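Local coordinates for F-BAR domain only protein 1 (Danio rerio, PDB 5JP2) that probably acts at an early step of clathrin-mediated endocytosis, its mu homology domain binding a peptide of Eps15, at residues B[49-60]-B[104-114]. Numbering follows the deposited sequence. Where two conformers were deposited one is given.
Sequences MSFPAGITRIFT and FNMQALTLHLQ
Phe-59 sits as a knob in a hole made by Met-106, Leu-109, Thr-110 and Leu-113. Its CB meets Thr-110 first, 3.6 Å from OG1, with the methyl CG2 of Thr-110 also close by. CG still lies near the same hydroxyl. Further out, CD2 of Phe-59 meets CD1 of Leu-113 at 4.0 Å, and this methyl stands at the ring edge, in its plane. CE2 reaches CD2 of Leu-109. At the tip, CZ of Phe-59 is 3.5 Å from CE of Met-106. The Met-106 chain is bent at both chi2 and chi3 (-54° and -58°), which brings its methyl to the ring. CG1 of Ile-55, four residues earlier, lies over one face of the Phe-59 ring, offset toward the rim.

OG1 of Thr-110 donates a hydrogen bond to Met-106 O, one turn back, which also accepts from the backbone N of Thr-110. With an alanine here, both OG1 and CG2 go, which would probably leave a gap beside CB of Phe-59 and cost Met-106 O its hydroxyl donor. Next to it, CG2 of Thr-60 packs on the side chain of Gln-114.

Leu-113 and Leu-109 also serve Phe-51. CD1 of Leu-113 lies over one face of that ring, offset toward the rim. CD2 of Leu-109 is 3.9 Å from CZ of Phe-51. CZ of Phe-104 comes to the ring edge, and SD of Met-49 makes an oblique Met-aromatic contact with Phe-104.

No hydrogen bond joins the segments; the contact is mainly apolar. Segments 55-60 and 106-114 cross at -134°, with a closest axis approach of 9.4 Å. Within the mu homology domain, helix 106-119 packs against both the end of strand 39-52 and the helix 55-61 that follows it. Ser-50 and Pro-52 of that strand pack on aromatic side chains of the bound peptide. Tyr-266 of strand 266-283 touches Phe-59 and Met-106, while Val-19 of strand 17-31 touches Phe-51.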
ATOM      1  N   MET B  49      14.381   2.344  -2.983  1.00 34.11           N
ATOM      2  CA  MET B  49      15.124   3.589  -3.058  1.00 24.21           C
ATOM      3  C   MET B  49      15.593   3.817  -4.482  1.00 28.79           C
ATOM      4  O   MET B  49      15.999   2.883  -5.169  1.00 36.69           O
ATOM      5  CB  MET B  49      16.300   3.609  -2.102  1.00 29.02           C
ATOM      6  CG  MET B  49      17.013   4.932  -2.113  1.00 39.05           C
ATOM      7  SD  MET B  49      18.254   5.113  -0.855  1.00 44.22           S
ATOM      8  CE  MET B  49      17.274   5.279   0.606  1.00 28.88           C
ATOM      9  N   SER B  50      15.503   5.065  -4.928  1.00 35.34           N
ATOM     10  CA  SER B  50      15.854   5.454  -6.283  1.00 31.69           C
ATOM     11  C   SER B  50      17.105   6.330  -6.277  1.00 33.35           C
ATOM     12  O   SER B  50      17.326   7.115  -5.356  1.00 27.21           O
ATOM     13  CB  SER B  50      14.689   6.190  -6.936  1.00 30.99           C
ATOM     14  OG  SER B  50      14.921   6.371  -8.311  1.00 44.98           O
ATOM     15  N   PHE B  51      17.930   6.173  -7.309  1.00 32.27           N
ATOM     16  CA  PHE B  51      19.187   6.884  -7.443  1.00 32.07           C
ATOM     17  C   PHE B  51      19.260   7.597  -8.785  1.00 33.48           C
ATOM     18  O   PHE B  51      18.929   7.013  -9.816  1.00 34.92           O
ATOM     19  CB  PHE B  51      20.387   5.942  -7.329  1.00 39.13           C
ATOM     20  CG  PHE B  51      20.571   5.354  -5.975  1.00 28.15           C
ATOM     21  CD1 PHE B  51      19.833   4.269  -5.567  1.00 27.83           C
ATOM     22  CD2 PHE B  51      21.497   5.878  -5.115  1.00 23.28           C
ATOM     23  CE1 PHE B  51      20.015   3.738  -4.329  1.00 28.34           C
ATOM     24  CE2 PHE B  51      21.672   5.350  -3.883  1.00 26.69           C
ATOM     25  CZ  PHE B  51      20.928   4.275  -3.486  1.00 25.48           C
ATOM     26  N   PRO B  52      19.748   8.830  -8.807  1.00 40.17           N
ATOM     27  CA  PRO B  52      19.854   9.546 -10.080  1.00 39.53           C
ATOM     28  C   PRO B  52      20.981   8.969 -10.910  1.00 35.07           C
ATOM     29  O   PRO B  52      22.016   8.571 -10.383  1.00 43.58           O
ATOM     30  CB  PRO B  52      20.145  10.986  -9.653  1.00 34.10           C
ATOM     31  CG  PRO B  52      20.732  10.875  -8.310  1.00 39.60           C
ATOM     32  CD  PRO B  52      20.119   9.672  -7.661  1.00 34.82           C
ATOM     33  N   ALA B  53      20.757   8.890 -12.219  1.00 39.37           N
ATOM     34  CA  ALA B  53      21.710   8.203 -13.079  1.00 37.10           C
ATOM     35  C   ALA B  53      23.117   8.747 -12.894  1.00 41.99           C
ATOM     36  O   ALA B  53      24.090   7.992 -12.889  1.00 57.06           O
ATOM     37  CB  ALA B  53      21.269   8.294 -14.531  1.00 31.14           C
ATOM     38  N   GLY B  54      23.247  10.051 -12.684  1.00 38.94           N
ATOM     39  CA  GLY B  54      24.571  10.624 -12.602  1.00 45.82           C
ATOM     40  C   GLY B  54      25.358  10.224 -11.379  1.00 53.30           C
ATOM     41  O   GLY B  54      26.554  10.507 -11.316  1.00 72.67           O
ATOM     42  N   ILE B  55      24.728   9.566 -10.409  1.00 58.32           N
ATOM     43  CA  ILE B  55      25.451   9.234  -9.189  1.00 57.03           C
ATOM     44  C   ILE B  55      26.342   8.022  -9.401  1.00 52.03           C
ATOM     45  O   ILE B  55      27.224   7.754  -8.581  1.00 57.39           O
ATOM     46  CB  ILE B  55      24.475   9.017  -8.023  1.00 48.40           C
ATOM     47  CG1 ILE B  55      25.194   9.136  -6.689  1.00 40.44           C
ATOM     48  CG2 ILE B  55      23.846   7.662  -8.099  1.00 40.99           C
ATOM     49  CD1 ILE B  55      24.266   9.192  -5.543  1.00 39.09           C
ATOM     50  N   THR B  56      26.140   7.284 -10.488  1.00 59.29           N
ATOM     51  CA  THR B  56      27.038   6.186 -10.816  1.00 67.89           C
ATOM     52  C   THR B  56      28.442   6.709 -11.055  1.00 78.69           C
ATOM     53  O   THR B  56      29.399   6.297 -10.392  1.00 84.02           O
ATOM     54  CB  THR B  56      26.536   5.458 -12.055  1.00 68.00           C
ATOM     55  OG1 THR B  56      26.689   6.313 -13.192  1.00 99.21           O
ATOM     56  CG2 THR B  56      25.081   5.112 -11.896  1.00 59.90           C
ATOM     57  N   ARG B  57      28.571   7.639 -12.005  1.00 77.07           N
ATOM     58  CA  ARG B  57      29.870   8.190 -12.354  1.00 74.56           C
ATOM     59  C   ARG B  57      30.598   8.681 -11.120  1.00 68.09           C
ATOM     60  O   ARG B  57      31.826   8.617 -11.055  1.00 90.92           O
ATOM     61  CB  ARG B  57      29.696   9.306 -13.380  1.00104.82           C
ATOM     62  CG  ARG B  57      29.156   8.802 -14.709  1.00133.71           C
ATOM     63  CD  ARG B  57      29.123   9.892 -15.769  1.00164.31           C
ATOM     64  NE  ARG B  57      28.650   9.389 -17.057  1.00186.01           N
ATOM     65  CZ  ARG B  57      28.454  10.151 -18.128  1.00191.05           C
ATOM     66  NH1 ARG B  57      28.685  11.455 -18.067  1.00194.51           N
ATOM     67  NH2 ARG B  57      28.021   9.611 -19.261  1.00188.19           N
ATOM     68  N   ILE B  58      29.864   9.174 -10.131  1.00 64.13           N
ATOM     69  CA  ILE B  58      30.497   9.533  -8.872  1.00 72.52           C
ATOM     70  C   ILE B  58      30.991   8.284  -8.165  1.00 65.57           C
ATOM     71  O   ILE B  58      32.126   8.230  -7.687  1.00 80.16           O
ATOM     72  CB  ILE B  58      29.523  10.319  -7.981  1.00 58.95           C
ATOM     73  CG1 ILE B  58      29.098  11.613  -8.659  1.00 66.74           C
ATOM     74  CG2 ILE B  58      30.158  10.609  -6.652  1.00 49.46           C
ATOM     75  CD1 ILE B  58      30.207  12.621  -8.761  1.00 82.44           C
ATOM     76  N   PHE B  59      30.146   7.252  -8.102  1.00 71.14           N
ATOM     77  CA  PHE B  59      30.479   6.070  -7.314  1.00 66.76           C
ATOM     78  C   PHE B  59      31.578   5.247  -7.962  1.00 61.92           C
ATOM     79  O   PHE B  59      32.512   4.812  -7.282  1.00 62.87           O
ATOM     80  CB  PHE B  59      29.235   5.209  -7.105  1.00 63.44           C
ATOM     81  CG  PHE B  59      28.306   5.716  -6.037  1.00 45.07           C
ATOM     82  CD1 PHE B  59      28.731   6.618  -5.091  1.00 49.68           C
ATOM     83  CD2 PHE B  59      27.013   5.248  -5.955  1.00 49.81           C
ATOM     84  CE1 PHE B  59      27.872   7.063  -4.107  1.00 45.90           C
ATOM     85  CE2 PHE B  59      26.158   5.691  -4.964  1.00 36.09           C
ATOM     86  CZ  PHE B  59      26.587   6.595  -4.048  1.00 37.90           C
ATOM     87  N   THR B  60      31.484   5.011  -9.271  1.00 67.98           N
ATOM     88  CA  THR B  60      32.527   4.256  -9.957  1.00 69.00           C
ATOM     89  C   THR B  60      33.878   4.929  -9.805  1.00 68.66           C
ATOM     90  O   THR B  60      34.890   4.260  -9.591  1.00 83.00           O
ATOM     91  CB  THR B  60      32.176   4.088 -11.426  1.00 76.52           C
ATOM     92  OG1 THR B  60      32.316   5.350 -12.091  1.00103.94           O
ATOM     93  CG2 THR B  60      30.756   3.613 -11.559  1.00 85.63           C
ATOM     94  N   PHE B 104      24.489   1.211   3.813  1.00 32.79           N
ATOM     95  CA  PHE B 104      24.767   0.578   2.541  1.00 35.98           C
ATOM     96  C   PHE B 104      26.192   0.051   2.500  1.00 48.05           C
ATOM     97  O   PHE B 104      27.109   0.624   3.091  1.00 34.85           O
ATOM     98  CB  PHE B 104      24.578   1.561   1.395  1.00 30.45           C
ATOM     99  CG  PHE B 104      23.198   1.600   0.860  1.00 30.46           C
ATOM    100  CD1 PHE B 104      22.804   0.746  -0.128  1.00 31.84           C
ATOM    101  CD2 PHE B 104      22.293   2.509   1.355  1.00 37.11           C
ATOM    102  CE1 PHE B 104      21.535   0.795  -0.609  1.00 24.90           C
ATOM    103  CE2 PHE B 104      21.030   2.550   0.874  1.00 27.50           C
ATOM    104  CZ  PHE B 104      20.654   1.699  -0.109  1.00 27.62           C
ATOM    105  N   ASN B 105      26.372  -1.031   1.753  1.00 38.54           N
ATOM    106  CA  ASN B 105      27.690  -1.444   1.317  1.00 37.19           C
ATOM    107  C   ASN B 105      27.996  -0.682   0.036  1.00 34.20           C
ATOM    108  O   ASN B 105      27.396  -0.950  -1.005  1.00 34.63           O
ATOM    109  CB  ASN B 105      27.692  -2.951   1.082  1.00 51.22           C
ATOM    110  CG  ASN B 105      29.044  -3.495   0.658  1.00 51.22           C
ATOM    111  OD1 ASN B 105      29.544  -4.434   1.264  1.00 65.49           O
ATOM    112  ND2 ASN B 105      29.628  -2.936  -0.381  1.00 55.99           N
ATOM    113  N   MET B 106      28.941   0.244   0.088  1.00 41.97           N
ATOM    114  CA  MET B 106      29.057   1.149  -1.046  1.00 36.99           C
ATOM    115  C   MET B 106      29.705   0.473  -2.237  1.00 35.71           C
ATOM    116  O   MET B 106      29.454   0.860  -3.379  1.00 40.61           O
ATOM    117  CB  MET B 106      29.834   2.406  -0.657  1.00 46.32           C
ATOM    118  CG  MET B 106      29.205   3.232   0.459  1.00 33.79           C
ATOM    119  SD  MET B 106      27.494   3.742   0.248  1.00 44.52           S
ATOM    120  CE  MET B 106      27.554   4.665  -1.257  1.00 27.46           C
ATOM    121  N   GLN B 107      30.502  -0.559  -1.998  1.00 36.89           N
ATOM    122  CA  GLN B 107      31.102  -1.295  -3.104  0.50 62.72           C
ATOM    123  C   GLN B 107      30.056  -2.138  -3.827  1.00 34.82           C
ATOM    124  O   GLN B 107      29.979  -2.127  -5.055  1.00 41.54           O
ATOM    125  CB  GLN B 107      32.262  -2.152  -2.587  0.50 61.37           C
ATOM    126  CG  GLN B 107      33.473  -1.342  -2.111  0.50 55.19           C
ATOM    127  CD  GLN B 107      34.469  -2.168  -1.307  0.50 50.78           C
ATOM    128  OE1 GLN B 107      35.526  -2.552  -1.800  0.50 40.71           O
ATOM    129  NE2 GLN B 107      34.141  -2.422  -0.056  0.50 52.77           N
ATOM    130  N   ALA B 108      29.227  -2.865  -3.080  1.00 34.23           N
ATOM    131  CA  ALA B 108      28.144  -3.618  -3.706  1.00 37.51           C
ATOM    132  C   ALA B 108      27.143  -2.687  -4.379  1.00 29.34           C
ATOM    133  O   ALA B 108      26.729  -2.922  -5.514  1.00 38.21           O
ATOM    134  CB  ALA B 108      27.448  -4.499  -2.672  1.00 37.70           C
ATOM    135  N   LEU B 109      26.753  -1.612  -3.695  1.00 31.92           N
ATOM    136  CA  LEU B 109      25.831  -0.645  -4.287  1.00 31.77           C
ATOM    137  C   LEU B 109      26.373  -0.087  -5.595  1.00 28.30           C
ATOM    138  O   LEU B 109      25.635   0.022  -6.578  1.00 33.13           O
ATOM    139  CB  LEU B 109      25.548   0.492  -3.308  1.00 29.60           C
ATOM    140  CG  LEU B 109      24.599   1.550  -3.864  1.00 27.73           C
ATOM    141  CD1 LEU B 109      23.260   0.917  -4.193  1.00 32.79           C
ATOM    142  CD2 LEU B 109      24.436   2.726  -2.931  1.00 20.66           C
ATOM    143  N   THR B 110      27.657   0.273  -5.624  1.00 29.15           N
ATOM    144  CA  THR B 110      28.272   0.765  -6.856  1.00 25.50           C
ATOM    145  C   THR B 110      28.151  -0.244  -7.980  1.00 34.00           C
ATOM    146  O   THR B 110      27.754   0.100  -9.097  1.00 39.82           O
ATOM    147  CB  THR B 110      29.741   1.106  -6.623  1.00 34.21           C
ATOM    148  OG1 THR B 110      29.847   2.062  -5.570  1.00 37.13           O
ATOM    149  CG2 THR B 110      30.355   1.667  -7.867  1.00 40.76           C
ATOM    150  N   LEU B 111      28.539  -1.492  -7.716  1.00 39.41           N
ATOM    151  CA  LEU B 111      28.436  -2.525  -8.737  1.00 34.39           C
ATOM    152  C   LEU B 111      26.995  -2.714  -9.171  1.00 43.12           C
ATOM    153  O   LEU B 111      26.715  -2.924 -10.356  1.00 48.16           O
ATOM    154  CB  LEU B 111      29.004  -3.840  -8.214  1.00 36.85           C
ATOM    155  CG  LEU B 111      30.516  -3.859  -8.046  1.00 43.29           C
ATOM    156  CD1 LEU B 111      30.969  -5.155  -7.447  1.00 43.30           C
ATOM    157  CD2 LEU B 111      31.160  -3.658  -9.389  1.00 59.16           C
ATOM    158  N   HIS B 112      26.065  -2.630  -8.224  1.00 33.81           N
ATOM    159  CA  HIS B 112      24.663  -2.862  -8.547  1.00 33.29           C
ATOM    160  C   HIS B 112      24.131  -1.800  -9.492  1.00 38.24           C
ATOM    161  O   HIS B 112      23.410  -2.112 -10.441  1.00 41.55           O
ATOM    162  CB  HIS B 112      23.836  -2.917  -7.268  1.00 38.79           C
ATOM    163  CG  HIS B 112      22.379  -3.109  -7.511  1.00 38.81           C
ATOM    164  ND1 HIS B 112      21.797  -4.350  -7.573  1.00 41.00           N
ATOM    165  CD2 HIS B 112      21.391  -2.217  -7.745  1.00 49.24           C
ATOM    166  CE1 HIS B 112      20.510  -4.217  -7.821  1.00 30.73           C
ATOM    167  NE2 HIS B 112      20.238  -2.935  -7.931  1.00 41.49           N
ATOM    168  N   LEU B 113      24.464  -0.538  -9.242  1.00 38.45           N
ATOM    169  CA  LEU B 113      24.004   0.510 -10.138  1.00 37.30           C
ATOM    170  C   LEU B 113      24.711   0.438 -11.481  1.00 36.29           C
ATOM    171  O   LEU B 113      24.090   0.695 -12.512  1.00 45.10           O
ATOM    172  CB  LEU B 113      24.190   1.877  -9.487  1.00 29.99           C
ATOM    173  CG  LEU B 113      23.438   2.056  -8.176  1.00 31.00           C
ATOM    174  CD1 LEU B 113      23.893   3.309  -7.469  1.00 32.46           C
ATOM    175  CD2 LEU B 113      21.943   2.064  -8.391  1.00 26.49           C
ATOM    176  N   GLN B 114      26.004   0.093 -11.491  1.00 56.03           N
ATOM    177  CA  GLN B 114      26.718  -0.073 -12.753  1.00 45.49           C
ATOM    178  C   GLN B 114      26.013  -1.080 -13.636  1.00 46.14           C
ATOM    179  O   GLN B 114      25.880  -0.870 -14.841  1.00 48.16           O
ATOM    180  CB  GLN B 114      28.155  -0.529 -12.514  1.00 62.30           C
ATOM    181  CG  GLN B 114      29.099   0.521 -11.995  1.00 66.03           C
ATOM    182  CD  GLN B 114      30.499  -0.028 -11.787  1.00 66.84           C
ATOM    183  OE1 GLN B 114      31.257   0.461 -10.953  1.00 58.71           O
ATOM    184  NE2 GLN B 114      30.849  -1.054 -12.556  1.00 84.54           N
TER